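Local structure of xylose isomerase-like TIM barrel (Anabaena variabilis ATCC 29413, 2QW5) at residues D95-N99 with V157-A162; F18-L22 with F50-P54; R242-V246 with I270-Y274; D63-T68 with R114-A120; G170-E174 with S208-G212. The protein binds a zinc ion and D-xylose in its TIM barrel and is probably a sugar or sugar phosphate isomerase or epimerase. One frame throughout, in Å; residues are numbered along the deposited sequence. Where two conformers were deposited one is given.

Overall arrangement
The chain folds as a TIM barrel, eight parallel strands ringed by helices, with zinc and D-xylose bound to it. Contact 2 comes nearest the sugar, the side chain of Pro51 lying about 7 Å from it; in contact 3 the side chain of Tyr245 is about 7 Å from the zinc. Contacts 1 and 4 lie away from the zinc and sugar sites. Contacts 2 and 4, centres 13 Å apart, touch where Ala53 O meets Arg114 NH2. Contacts 3 and 5, centres 17 Å apart, meet through neighbouring strands, Arg242 NE bonding to Val211 O. Asp116 of contact 4 bonds to Tyr172 of contact 5, and helix 148-176 serves both contacts 1 and 5.

Contact 1: residues D95-N99 with V157-A162; sequences DPSSN and VRYANA
Ser97, Arg158 and Asn161 carry this contact between a loop and one side of a helix. The hydroxyl of Ser97 is gripped side-on by Arg158, whose NE lies 2.9 Å and NH2 3.2 Å from Ser97 OG, which sits at the guanidinium edge, near its plane. A chi1 of 66° sets OG between the backbone N and the carbonyl carbon of Ser97, where it can meet the arginine and also donate to Asp95 OD1, 2.5 Å away. Asp95 OD1 further accepts from the backbone N of Ser97, an Asx turn within the type I beta turn from Asp95 to Ser98. The loop follows strand 83-87 of the TIM barrel and leads into helix 101-120, so the contact ties a strand-to-helix connection to helix 148-176. Asp95 OD2 completes a salt bridge to Arg158 NH2 at 3.0 Å, the carboxylate and guanidinium planes 63° apart. A leucine in place of Arg158 would probably leave the Asp95 carboxylate without its cationic mate and the Ser97 hydroxyl without its two donors. Asn161 suits its place because one amide nitrogen serves two acceptors: ND2 donates almost straight to Ser97 O at 2.7 Å, from above the carbonyl plane, and to Asn99 OD1, also at 2.7 Å, with the two amides nearly perpendicular. Beside it the small Ala162 lets its helix come close, its CB 3.8 Å from Ser97 CA.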
# COMPACT_ATOMS: atom_id res chain seq x y z
N ASP A 95 4.78 7.82 21.17
CA ASP A 95 5.22 6.44 21.38
C ASP A 95 6.17 6.32 22.58
O ASP A 95 7.35 6.68 22.48
CB ASP A 95 5.84 5.90 20.08
CG ASP A 95 6.31 4.46 20.20
OD1 ASP A 95 6.05 3.78 21.21
OD2 ASP A 95 6.97 3.99 19.23
N PRO A 96 5.67 5.77 23.70
CA PRO A 96 6.52 5.60 24.87
C PRO A 96 7.57 4.52 24.79
O PRO A 96 8.42 4.46 25.66
CB PRO A 96 5.51 5.28 25.99
CG PRO A 96 4.40 4.61 25.31
CD PRO A 96 4.28 5.35 23.99
N SER A 97 7.51 3.68 23.76
CA SER A 97 8.48 2.63 23.50
C SER A 97 9.56 3.07 22.50
O SER A 97 10.38 2.25 22.05
CB SER A 97 7.76 1.37 22.98
OG SER A 97 7.18 1.59 21.70
N SER A 98 9.61 4.36 22.17
CA SER A 98 10.62 4.90 21.26
C SER A 98 12.02 4.72 21.84
O SER A 98 12.18 4.66 23.04
CB SER A 98 10.41 6.39 21.03
OG SER A 98 11.46 6.96 20.25
N ASN A 99 13.02 4.61 20.97
CA ASN A 99 14.41 4.60 21.42
C ASN A 99 14.89 5.99 21.80
O ASN A 99 15.94 6.09 22.42
CB ASN A 99 15.35 4.10 20.34
CG ASN A 99 15.19 2.65 20.06
OD1 ASN A 99 14.80 1.84 20.91
ND2 ASN A 99 15.53 2.29 18.83
N VAL A 157 13.07 -4.71 22.84
CA VAL A 157 13.70 -3.39 22.99
C VAL A 157 12.61 -2.34 23.24
O VAL A 157 12.77 -1.49 24.11
CB VAL A 157 14.58 -3.01 21.78
CG1 VAL A 157 15.25 -1.62 22.00
CG2 VAL A 157 15.60 -4.07 21.50
N ARG A 158 11.49 -2.43 22.52
CA ARG A 158 10.37 -1.51 22.67
C ARG A 158 9.76 -1.62 24.06
O ARG A 158 9.54 -0.60 24.73
CB ARG A 158 9.29 -1.77 21.60
CG ARG A 158 9.80 -1.68 20.14
CD ARG A 158 10.09 -0.25 19.67
NE ARG A 158 8.82 0.48 19.54
CZ ARG A 158 7.98 0.41 18.51
NH1 ARG A 158 8.25 -0.30 17.41
NH2 ARG A 158 6.84 1.10 18.56
N TYR A 159 9.54 -2.85 24.52
CA TYR A 159 9.01 -3.07 25.87
C TYR A 159 9.97 -2.52 26.95
O TYR A 159 9.52 -1.86 27.87
CB TYR A 159 8.66 -4.54 26.11
CG TYR A 159 7.50 -5.06 25.26
CD1 TYR A 159 6.34 -4.31 25.05
CD2 TYR A 159 7.55 -6.34 24.72
CE1 TYR A 159 5.27 -4.82 24.26
CE2 TYR A 159 6.49 -6.86 23.93
CZ TYR A 159 5.36 -6.10 23.72
OH TYR A 159 4.35 -6.64 22.96
N ALA A 160 11.28 -2.76 26.81
CA ALA A 160 12.29 -2.19 27.75
C ALA A 160 12.27 -0.65 27.78
O ALA A 160 12.34 -0.04 28.86
CB ALA A 160 13.68 -2.71 27.45
N ASN A 161 12.12 -0.03 26.61
CA ASN A 161 12.01 1.44 26.50
C ASN A 161 10.77 1.97 27.21
O ASN A 161 10.82 3.02 27.83
CB ASN A 161 11.87 1.91 25.05
CG ASN A 161 13.11 1.65 24.20
OD1 ASN A 161 14.20 1.47 24.73
ND2 ASN A 161 12.93 1.66 22.87
N ALA A 162 9.65 1.24 27.09
CA ALA A 162 8.36 1.72 27.61
C ALA A 162 8.15 1.50 29.12
O ALA A 162 7.40 2.26 29.75
CB ALA A 162 7.20 1.12 26.79

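Contact 2: residues F18-L22 with F50-P54; sequences FTTNL and FPIAP
Thr19 and Thr20 meet Pro51 with their backbone: Thr19 O lies 3.8 Å from Pro51 CG, and Thr20 O is equally far from Pro51 CB. The hydroxyl of Thr19 turns back on its own chain, OG1 accepting from Asn21 N in an ST turn that fixes the bend of the loop. Asn21 lays the amide of its side chain against Ala53, with ND2 3.5 Å from Ala53 CB, while its OD1 bonds to the backbone N of Gln23. A methyl suits Ala53, since the loop passes close by. Leu22 points toward the second segment and brings both its methyls to it. Its CD1 sits over the centre of the Phe50 ring, 3.8 Å from the centroid and only 4° off the ring normal, a well-centred CH-pi contact; its CD2 packs 3.6 Å from Pro51 CD. In Phe50, CG lies opposite the carbonyl carbon (chi1 -83°), which presents a ring face to Leu22. An alanine in place of Phe50 is likely to open a gap under Leu22 CD1 and leave that branch without the flat face it rests on. Backbone polar groups are joined through one water, which accepts from Leu22 N and Ala53 N and donates to Pro51 O at 2.7 Å. Val33 of helix 27-42 touches both Leu22 and Phe50, and Phe15 meets the Phe50 ring edge-to-face. The arrangement is that of a TIM barrel's C-terminal rim, where loops leaving adjacent strands pack together near the ligand pocket.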
# COMPACT_ATOMS: atom_id res chain seq x y z
N PHE A 18 -20.85 4.11 17.54
CA PHE A 18 -21.14 5.36 16.81
C PHE A 18 -19.97 6.13 16.24
O PHE A 18 -20.10 6.75 15.17
CB PHE A 18 -21.87 6.34 17.77
CG PHE A 18 -22.98 5.72 18.55
CD1 PHE A 18 -24.15 5.33 17.93
CD2 PHE A 18 -22.87 5.53 19.92
CE1 PHE A 18 -25.19 4.74 18.66
CE2 PHE A 18 -23.90 4.93 20.65
CZ PHE A 18 -25.07 4.55 20.02
N THR A 19 -18.83 6.14 16.94
CA THR A 19 -17.77 7.07 16.60
C THR A 19 -16.44 6.77 17.24
O THR A 19 -16.38 5.94 18.13
CB THR A 19 -18.19 8.48 17.08
OG1 THR A 19 -17.34 9.48 16.52
CG2 THR A 19 -18.22 8.59 18.62
N THR A 20 -15.37 7.39 16.74
CA THR A 20 -14.04 7.36 17.38
C THR A 20 -13.67 8.76 17.97
O THR A 20 -12.57 8.95 18.55
CB THR A 20 -12.91 6.89 16.43
OG1 THR A 20 -12.72 7.85 15.39
CG2 THR A 20 -13.22 5.56 15.83
N ASN A 21 -14.58 9.74 17.83
CA ASN A 21 -14.34 11.14 18.23
C ASN A 21 -15.59 11.75 18.88
O ASN A 21 -16.62 11.96 18.22
CB ASN A 21 -13.92 11.98 17.02
CG ASN A 21 -13.29 13.31 17.41
OD1 ASN A 21 -13.71 13.98 18.37
ND2 ASN A 21 -12.27 13.70 16.68
N LEU A 22 -15.46 12.04 20.18
CA LEU A 22 -16.54 12.63 20.95
C LEU A 22 -16.80 14.11 20.61
O LEU A 22 -17.86 14.60 21.00
CB LEU A 22 -16.34 12.39 22.48
CG LEU A 22 -16.95 11.08 23.02
CD1 LEU A 22 -18.48 11.22 23.07
CD2 LEU A 22 -16.57 9.82 22.27
N PHE A 50 -15.79 6.19 26.30
CA PHE A 50 -15.53 7.29 25.37
C PHE A 50 -14.12 7.16 24.82
O PHE A 50 -13.17 7.21 25.60
CB PHE A 50 -15.62 8.61 26.13
CG PHE A 50 -17.02 9.15 26.30
CD1 PHE A 50 -18.17 8.40 26.05
CD2 PHE A 50 -17.15 10.44 26.85
CE1 PHE A 50 -19.45 8.97 26.23
CE2 PHE A 50 -18.40 10.99 27.05
CZ PHE A 50 -19.55 10.27 26.75
N PRO A 51 -13.99 6.94 23.48
CA PRO A 51 -12.66 7.04 22.91
C PRO A 51 -12.20 8.49 22.94
O PRO A 51 -13.02 9.38 22.72
CB PRO A 51 -12.84 6.56 21.46
CG PRO A 51 -14.30 6.81 21.14
CD PRO A 51 -14.99 6.55 22.46
N ILE A 52 -10.93 8.74 23.29
CA ILE A 52 -10.38 10.09 23.27
C ILE A 52 -9.49 10.20 22.06
O ILE A 52 -8.36 9.62 22.02
CB ILE A 52 -9.64 10.48 24.58
CG1 ILE A 52 -10.59 10.30 25.80
CG2 ILE A 52 -9.04 11.92 24.50
CD1 ILE A 52 -11.92 11.10 25.76
N ALA A 53 -10.00 10.90 21.02
CA ALA A 53 -9.25 11.09 19.76
C ALA A 53 -7.98 11.87 20.03
O ALA A 53 -8.03 12.81 20.83
CB ALA A 53 -10.09 11.80 18.70
N PRO A 54 -6.84 11.48 19.40
CA PRO A 54 -5.60 12.24 19.61
C PRO A 54 -5.64 13.60 18.91
O PRO A 54 -6.45 13.81 17.98
CB PRO A 54 -4.51 11.32 19.04
CG PRO A 54 -5.22 10.41 18.12
CD PRO A 54 -6.65 10.35 18.48
O HOH W 1 -12.72 11.72 21.33

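Contact 3: residues R242-V246 with I270-Y274; sequences RLHYV and IVKVY
Ile270 O is gripped by two backbone donors, Tyr274 N at 2.9 Å and Val273 N at 3.1 Å, and this holds the turn from which the Tyr274 ring reaches across to strand 243-248. With CG opposite the backbone N (chi1 177°), the ring extends to the strand, Tyr274 OH coming 3.4 Å from Tyr245 CA. Val246 CG2 lies over one face, 3.8 Å from the centroid and 14° off the normal, a CH-pi contact. The carbonyl of Leu243 comes to the edge of the same ring, its O atom 3.5 Å from Tyr274 CD1. A tyrosine fits here because its apolar ring can pack on the strand while the hydroxyl finds a polar mate beyond, bonding to Pro277 O. The branched Val246 also meets Ile270 tip to tip, the two CG2 methyls 3.6 Å apart, and Leu243 CD2 touches Val273 CG2. A water donates to Leu243 O and weakly to Val273 O. This is the strand-to-helix half of a beta-alpha-beta unit of the TIM barrel, completed by strand 278-280. Helix 227-240 packs on Leu243, Ile270 and Val273, while Tyr245 points away from the helix, its hydroxyl bonded to Glu49 and Ser85.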
# COMPACT_ATOMS: atom_id res chain seq x y z
N ARG A 242 -4.12 -6.12 39.64
CA ARG A 242 -3.97 -5.55 38.29
C ARG A 242 -5.07 -5.87 37.27
O ARG A 242 -4.90 -5.55 36.09
CB ARG A 242 -2.60 -5.94 37.73
CG ARG A 242 -1.52 -5.13 38.36
CD ARG A 242 -0.15 -5.58 37.97
NE ARG A 242 0.67 -4.41 37.66
CZ ARG A 242 1.99 -4.36 37.57
NH1 ARG A 242 2.75 -5.42 37.80
NH2 ARG A 242 2.55 -3.22 37.26
N LEU A 243 -6.20 -6.45 37.72
CA LEU A 243 -7.32 -6.74 36.83
C LEU A 243 -8.26 -5.58 36.99
O LEU A 243 -9.20 -5.64 37.75
CB LEU A 243 -7.96 -8.11 37.12
CG LEU A 243 -9.11 -8.63 36.22
CD1 LEU A 243 -8.94 -8.33 34.77
CD2 LEU A 243 -9.22 -10.13 36.41
N HIS A 244 -7.99 -4.52 36.23
CA HIS A 244 -8.73 -3.28 36.34
C HIS A 244 -10.03 -3.17 35.57
O HIS A 244 -10.84 -2.29 35.88
CB HIS A 244 -7.83 -2.11 35.97
CG HIS A 244 -6.61 -1.98 36.84
ND1 HIS A 244 -6.61 -2.34 38.17
CD2 HIS A 244 -5.41 -1.43 36.59
CE1 HIS A 244 -5.42 -2.06 38.68
NE2 HIS A 244 -4.68 -1.50 37.75
N TYR A 245 -10.21 -3.99 34.54
CA TYR A 245 -11.38 -3.82 33.66
C TYR A 245 -11.62 -5.04 32.81
O TYR A 245 -10.70 -5.81 32.58
CB TYR A 245 -11.09 -2.62 32.76
CG TYR A 245 -12.26 -1.98 32.04
CD1 TYR A 245 -13.40 -1.52 32.72
CD2 TYR A 245 -12.16 -1.68 30.68
CE1 TYR A 245 -14.43 -0.81 32.03
CE2 TYR A 245 -13.18 -0.99 30.00
CZ TYR A 245 -14.29 -0.57 30.67
OH TYR A 245 -15.27 0.08 29.96
N VAL A 246 -12.84 -5.20 32.31
CA VAL A 246 -13.25 -6.39 31.53
C VAL A 246 -14.22 -5.93 30.44
O VAL A 246 -15.15 -5.17 30.75
CB VAL A 246 -13.93 -7.47 32.40
CG1 VAL A 246 -14.51 -8.60 31.53
CG2 VAL A 246 -12.96 -8.08 33.39
N ILE A 270 -13.34 -14.80 35.99
CA ILE A 270 -13.33 -13.36 36.19
C ILE A 270 -14.30 -12.94 37.28
O ILE A 270 -13.91 -12.19 38.18
CB ILE A 270 -13.66 -12.60 34.87
CG1 ILE A 270 -12.49 -12.76 33.86
CG2 ILE A 270 -13.92 -11.11 35.14
CD1 ILE A 270 -12.82 -12.29 32.44
N VAL A 271 -15.55 -13.40 37.20
CA VAL A 271 -16.58 -13.01 38.20
C VAL A 271 -16.18 -13.41 39.66
O VAL A 271 -16.56 -12.73 40.58
CB VAL A 271 -18.02 -13.46 37.83
CG1 VAL A 271 -18.43 -12.86 36.48
CG2 VAL A 271 -18.15 -14.95 37.83
N LYS A 272 -15.38 -14.46 39.83
CA LYS A 272 -14.86 -14.85 41.13
C LYS A 272 -13.99 -13.80 41.80
O LYS A 272 -14.02 -13.71 43.01
CB LYS A 272 -14.05 -16.15 41.06
CG LYS A 272 -14.94 -17.37 40.83
CD LYS A 272 -14.21 -18.71 40.55
CE LYS A 272 -15.27 -19.80 40.17
NZ LYS A 272 -14.68 -21.11 39.78
N VAL A 273 -13.20 -13.05 41.02
CA VAL A 273 -12.21 -12.09 41.55
C VAL A 273 -12.35 -10.62 41.13
O VAL A 273 -11.61 -9.80 41.61
CB VAL A 273 -10.78 -12.51 41.16
CG1 VAL A 273 -10.52 -13.98 41.57
CG2 VAL A 273 -10.52 -12.32 39.65
N TYR A 274 -13.29 -10.31 40.24
CA TYR A 274 -13.46 -8.99 39.68
C TYR A 274 -14.87 -8.55 39.98
O TYR A 274 -15.78 -9.29 39.70
CB TYR A 274 -13.27 -9.05 38.15
CG TYR A 274 -13.50 -7.74 37.44
CD1 TYR A 274 -12.54 -6.71 37.49
CD2 TYR A 274 -14.69 -7.51 36.73
CE1 TYR A 274 -12.77 -5.48 36.84
CE2 TYR A 274 -14.91 -6.32 36.10
CZ TYR A 274 -13.94 -5.30 36.15
OH TYR A 274 -14.20 -4.12 35.52
O HOH W 2 -10.21 -6.99 40.18

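Contact 4: residues D63-T68 with R114-A120; sequences DLENYT and RVDITAA
Asp63 and Arg114 form the charged part of this contact. Arg114 NH1 donates to Asp63 OD2 at 3.1 Å, with the carboxylate oxygen near the guanidinium plane and approached on its anti side, tilted out of the carboxylate plane; NH2 adds a weak bond to the same oxygen. The two flat groups stand 75° apart, so the guanidinium offers its edge to a single oxygen rather than lying flat against the carboxylate. A bend at chi2 (48°) turns the arginine back towards helix 60-76, although its CB points away from it. NH2 also bonds to Ala53 O, which makes the arginine a bridge between the helix pair and the loop after strand 47-51.

Apolar packing fills the middle. Ile117 CG2 lies over one face of the Tyr67 ring, 3.9 Å from the centroid and displaced towards the rim, while its CD1 rests over one face of the Arg114 guanidinium. The beta-branched isoleucine thus spreads its carbons over two flat groups. Leu64 sends CD1 to Ala120 CB, 3.6 Å away, and to Asp116 O at 3.5 Å. Ala120, having only a methyl, lets Thr68 come near, with Thr68 OG1 3.3 Å from Ala120 CB.

Within helix 60-76 the Thr68 hydroxyl bonds to the carbonyl four residues back: Thr68 OG1 donates to Leu64 O at 2.7 Å, across the carbonyl plane from the backbone donor Thr68 N. The segment axes run 8.8 Å apart at -20°, the nearly parallel packing of successive outer helices around a TIM barrel.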
# COMPACT_ATOMS: atom_id res chain seq x y z
N ASP A 63 -8.13 20.86 25.32
CA ASP A 63 -8.82 19.56 25.38
C ASP A 63 -9.43 19.32 26.76
O ASP A 63 -10.58 18.90 26.87
CB ASP A 63 -7.86 18.40 25.06
CG ASP A 63 -7.41 18.36 23.60
OD1 ASP A 63 -8.16 18.83 22.73
OD2 ASP A 63 -6.30 17.81 23.35
N LEU A 64 -8.65 19.62 27.80
CA LEU A 64 -9.10 19.39 29.19
C LEU A 64 -10.34 20.21 29.51
O LEU A 64 -11.31 19.71 30.08
CB LEU A 64 -7.97 19.70 30.18
CG LEU A 64 -8.20 19.37 31.65
CD1 LEU A 64 -8.71 17.94 31.84
CD2 LEU A 64 -6.94 19.64 32.46
N GLU A 65 -10.32 21.45 29.05
CA GLU A 65 -11.44 22.37 29.18
C GLU A 65 -12.66 21.86 28.41
O GLU A 65 -13.75 21.85 28.94
CB GLU A 65 -11.00 23.75 28.70
CG GLU A 65 -12.04 24.84 28.77
CD GLU A 65 -11.40 26.22 28.61
OE1 GLU A 65 -10.67 26.42 27.60
OE2 GLU A 65 -11.63 27.08 29.50
N ASN A 66 -12.47 21.40 27.18
CA ASN A 66 -13.60 20.87 26.40
C ASN A 66 -14.25 19.65 27.02
O ASN A 66 -15.46 19.59 27.13
CB ASN A 66 -13.19 20.56 24.95
CG ASN A 66 -12.86 21.80 24.15
OD1 ASN A 66 -13.26 22.93 24.50
ND2 ASN A 66 -12.14 21.60 23.07
N TYR A 67 -13.44 18.67 27.42
CA TYR A 67 -14.01 17.45 28.06
C TYR A 67 -14.64 17.76 29.44
O TYR A 67 -15.61 17.11 29.83
CB TYR A 67 -12.95 16.32 28.12
CG TYR A 67 -12.70 15.68 26.75
CD1 TYR A 67 -13.63 14.79 26.20
CD2 TYR A 67 -11.51 15.88 26.04
CE1 TYR A 67 -13.43 14.17 24.96
CE2 TYR A 67 -11.29 15.25 24.78
CZ TYR A 67 -12.24 14.40 24.27
OH TYR A 67 -12.06 13.79 23.05
N THR A 68 -14.08 18.74 30.16
CA THR A 68 -14.66 19.19 31.44
C THR A 68 -16.06 19.75 31.12
O THR A 68 -17.03 19.41 31.78
CB THR A 68 -13.81 20.25 32.13
OG1 THR A 68 -12.53 19.69 32.50
CG2 THR A 68 -14.53 20.80 33.39
N ARG A 114 -4.20 12.64 28.73
CA ARG A 114 -5.34 11.77 28.58
C ARG A 114 -5.80 11.27 29.94
O ARG A 114 -7.02 11.19 30.17
CB ARG A 114 -5.10 10.69 27.53
CG ARG A 114 -5.41 11.10 26.06
CD ARG A 114 -4.84 12.43 25.56
NE ARG A 114 -5.52 12.89 24.35
CZ ARG A 114 -5.64 14.15 23.94
NH1 ARG A 114 -5.13 15.18 24.62
NH2 ARG A 114 -6.27 14.39 22.80
N VAL A 115 -4.86 11.01 30.86
CA VAL A 115 -5.25 10.71 32.27
C VAL A 115 -6.10 11.93 32.82
O VAL A 115 -7.10 11.71 33.44
CB VAL A 115 -4.04 10.41 33.22
CG1 VAL A 115 -4.50 10.32 34.70
CG2 VAL A 115 -3.26 9.11 32.85
N ASP A 116 -5.64 13.17 32.62
CA ASP A 116 -6.38 14.38 33.07
C ASP A 116 -7.78 14.46 32.51
O ASP A 116 -8.72 14.78 33.23
CB ASP A 116 -5.67 15.68 32.70
CG ASP A 116 -4.35 15.89 33.44
OD1 ASP A 116 -4.09 15.23 34.46
OD2 ASP A 116 -3.59 16.79 33.00
N ILE A 117 -7.91 14.19 31.21
CA ILE A 117 -9.24 14.17 30.54
C ILE A 117 -10.16 13.08 31.15
O ILE A 117 -11.37 13.29 31.35
CB ILE A 117 -9.03 13.90 29.00
CG1 ILE A 117 -8.39 15.13 28.33
CG2 ILE A 117 -10.31 13.42 28.31
CD1 ILE A 117 -7.98 14.86 26.88
N THR A 118 -9.59 11.91 31.43
CA THR A 118 -10.34 10.80 32.05
C THR A 118 -10.94 11.26 33.36
O THR A 118 -12.16 11.15 33.54
CB THR A 118 -9.46 9.53 32.25
OG1 THR A 118 -8.97 9.14 30.99
CG2 THR A 118 -10.29 8.35 32.86
N ALA A 119 -10.11 11.87 34.20
CA ALA A 119 -10.53 12.40 35.50
C ALA A 119 -11.58 13.49 35.34
O ALA A 119 -12.59 13.48 36.05
CB ALA A 119 -9.30 12.90 36.28
N ALA A 120 -11.39 14.42 34.37
CA ALA A 120 -12.36 15.53 34.12
C ALA A 120 -13.71 15.01 33.72
O ALA A 120 -14.73 15.64 34.00
CB ALA A 120 -11.82 16.54 33.06

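Contact 5: residues G170-E174 with S208-G212; sequences GEYAE and SKQVG
Gly170 and Gln210 meet where the contact is tightest. The CA of Gly170 sits 3.6 Å from Ser208 OG and equally far from Val211 CG2, and a side chain on it would collide with both atoms, so the lack of one lets the helix settle on the turn. Gln210 then runs along the helix: CG lies 3.5 Å from Gly170 O and 4.0 Å from Ala173 CB, and a bend at chi2 (66°) carries the amide on to Glu174, whose CA is 3.5 Å from Gln210 NE2. NE2 donates to Val178 O, so the buried nitrogen has a partner outside the helix it packs against. The type I beta turn from Ser208 to Val211 leads into strand 211-216 of the TIM barrel, and helix 148-176 is thereby packed against the entry to the strand after next, 179-182 lying between them in sequence. Towards solvent the fit is looser and mediated by water. In one of its two conformers Glu174 extends to the rim; there, less certainly than the packing, a water donates to OE1 at 2.7 Å and lies 2.8 Å from Ser208 OG, while a second donates to Gln210 OE1 and weakly to Glu174 OE2.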
# COMPACT_ATOMS: atom_id res chain seq x y z
N GLY A 170 1.88 5.57 35.83
CA GLY A 170 1.12 4.93 36.93
C GLY A 170 1.13 5.78 38.21
O GLY A 170 0.09 6.04 38.84
N GLU A 171 2.31 6.24 38.59
CA GLU A 171 2.46 7.15 39.77
C GLU A 171 1.61 8.40 39.62
O GLU A 171 0.93 8.78 40.55
CB GLU A 171 3.90 7.55 39.95
CG GLU A 171 4.73 6.36 40.39
CD GLU A 171 6.24 6.62 40.39
OE1 GLU A 171 6.69 7.75 40.09
OE2 GLU A 171 6.98 5.66 40.67
N TYR A 172 1.65 9.00 38.43
CA TYR A 172 0.77 10.13 38.10
C TYR A 172 -0.72 9.77 38.16
O TYR A 172 -1.48 10.49 38.81
CB TYR A 172 1.12 10.69 36.75
CG TYR A 172 0.31 11.92 36.37
CD1 TYR A 172 0.62 13.16 36.93
CD2 TYR A 172 -0.79 11.84 35.51
CE1 TYR A 172 -0.13 14.29 36.63
CE2 TYR A 172 -1.55 12.98 35.21
CZ TYR A 172 -1.20 14.21 35.75
OH TYR A 172 -1.90 15.36 35.50
N ALA A 173 -1.15 8.67 37.50
CA ALA A 173 -2.57 8.24 37.50
C ALA A 173 -3.14 7.91 38.89
O ALA A 173 -4.34 8.14 39.18
CB ALA A 173 -2.76 7.05 36.54
N GLU A 174 -2.27 7.40 39.76
CA GLU A 174 -2.66 7.06 41.15
C GLU A 174 -3.08 8.33 41.90
O GLU A 174 -4.12 8.35 42.58
CB GLU A 174 -1.53 6.27 41.86
CG GLU A 174 -1.99 5.57 43.14
CD GLU A 174 -0.89 4.80 43.87
OE1 GLU A 174 0.32 4.94 43.54
OE2 GLU A 174 -1.26 4.05 44.80
N SER A 208 4.58 0.12 39.55
CA SER A 208 3.23 0.60 39.83
C SER A 208 2.04 -0.33 39.48
O SER A 208 1.76 -0.59 38.29
CB SER A 208 3.01 1.94 39.17
OG SER A 208 1.66 2.34 39.37
N LYS A 209 1.29 -0.74 40.50
CA LYS A 209 0.10 -1.57 40.35
C LYS A 209 -1.09 -0.77 39.78
O LYS A 209 -2.12 -1.34 39.41
CB LYS A 209 -0.32 -2.21 41.67
CG LYS A 209 0.69 -3.16 42.31
CD LYS A 209 1.15 -4.32 41.42
CE LYS A 209 1.94 -5.38 42.25
NZ LYS A 209 1.15 -5.83 43.51
N GLN A 210 -0.96 0.55 39.75
CA GLN A 210 -1.95 1.43 39.09
C GLN A 210 -1.98 1.07 37.58
O GLN A 210 -2.98 1.34 36.90
CB GLN A 210 -1.55 2.90 39.28
CG GLN A 210 -2.67 3.91 39.04
CD GLN A 210 -3.81 3.84 40.07
OE1 GLN A 210 -3.70 3.15 41.08
NE2 GLN A 210 -4.88 4.63 39.85
N VAL A 211 -0.87 0.51 37.08
CA VAL A 211 -0.74 0.03 35.70
C VAL A 211 -1.11 -1.45 35.67
O VAL A 211 -0.37 -2.31 36.13
CB VAL A 211 0.67 0.25 35.11
CG1 VAL A 211 0.72 -0.28 33.63
CG2 VAL A 211 1.09 1.75 35.18
N GLY A 212 -2.29 -1.74 35.14
CA GLY A 212 -2.79 -3.10 35.04
C GLY A 212 -3.35 -3.43 33.67
O GLY A 212 -2.83 -2.96 32.64
O HOH W 3 1.91 3.95 41.59
O HOH W 4 -2.34 1.43 42.95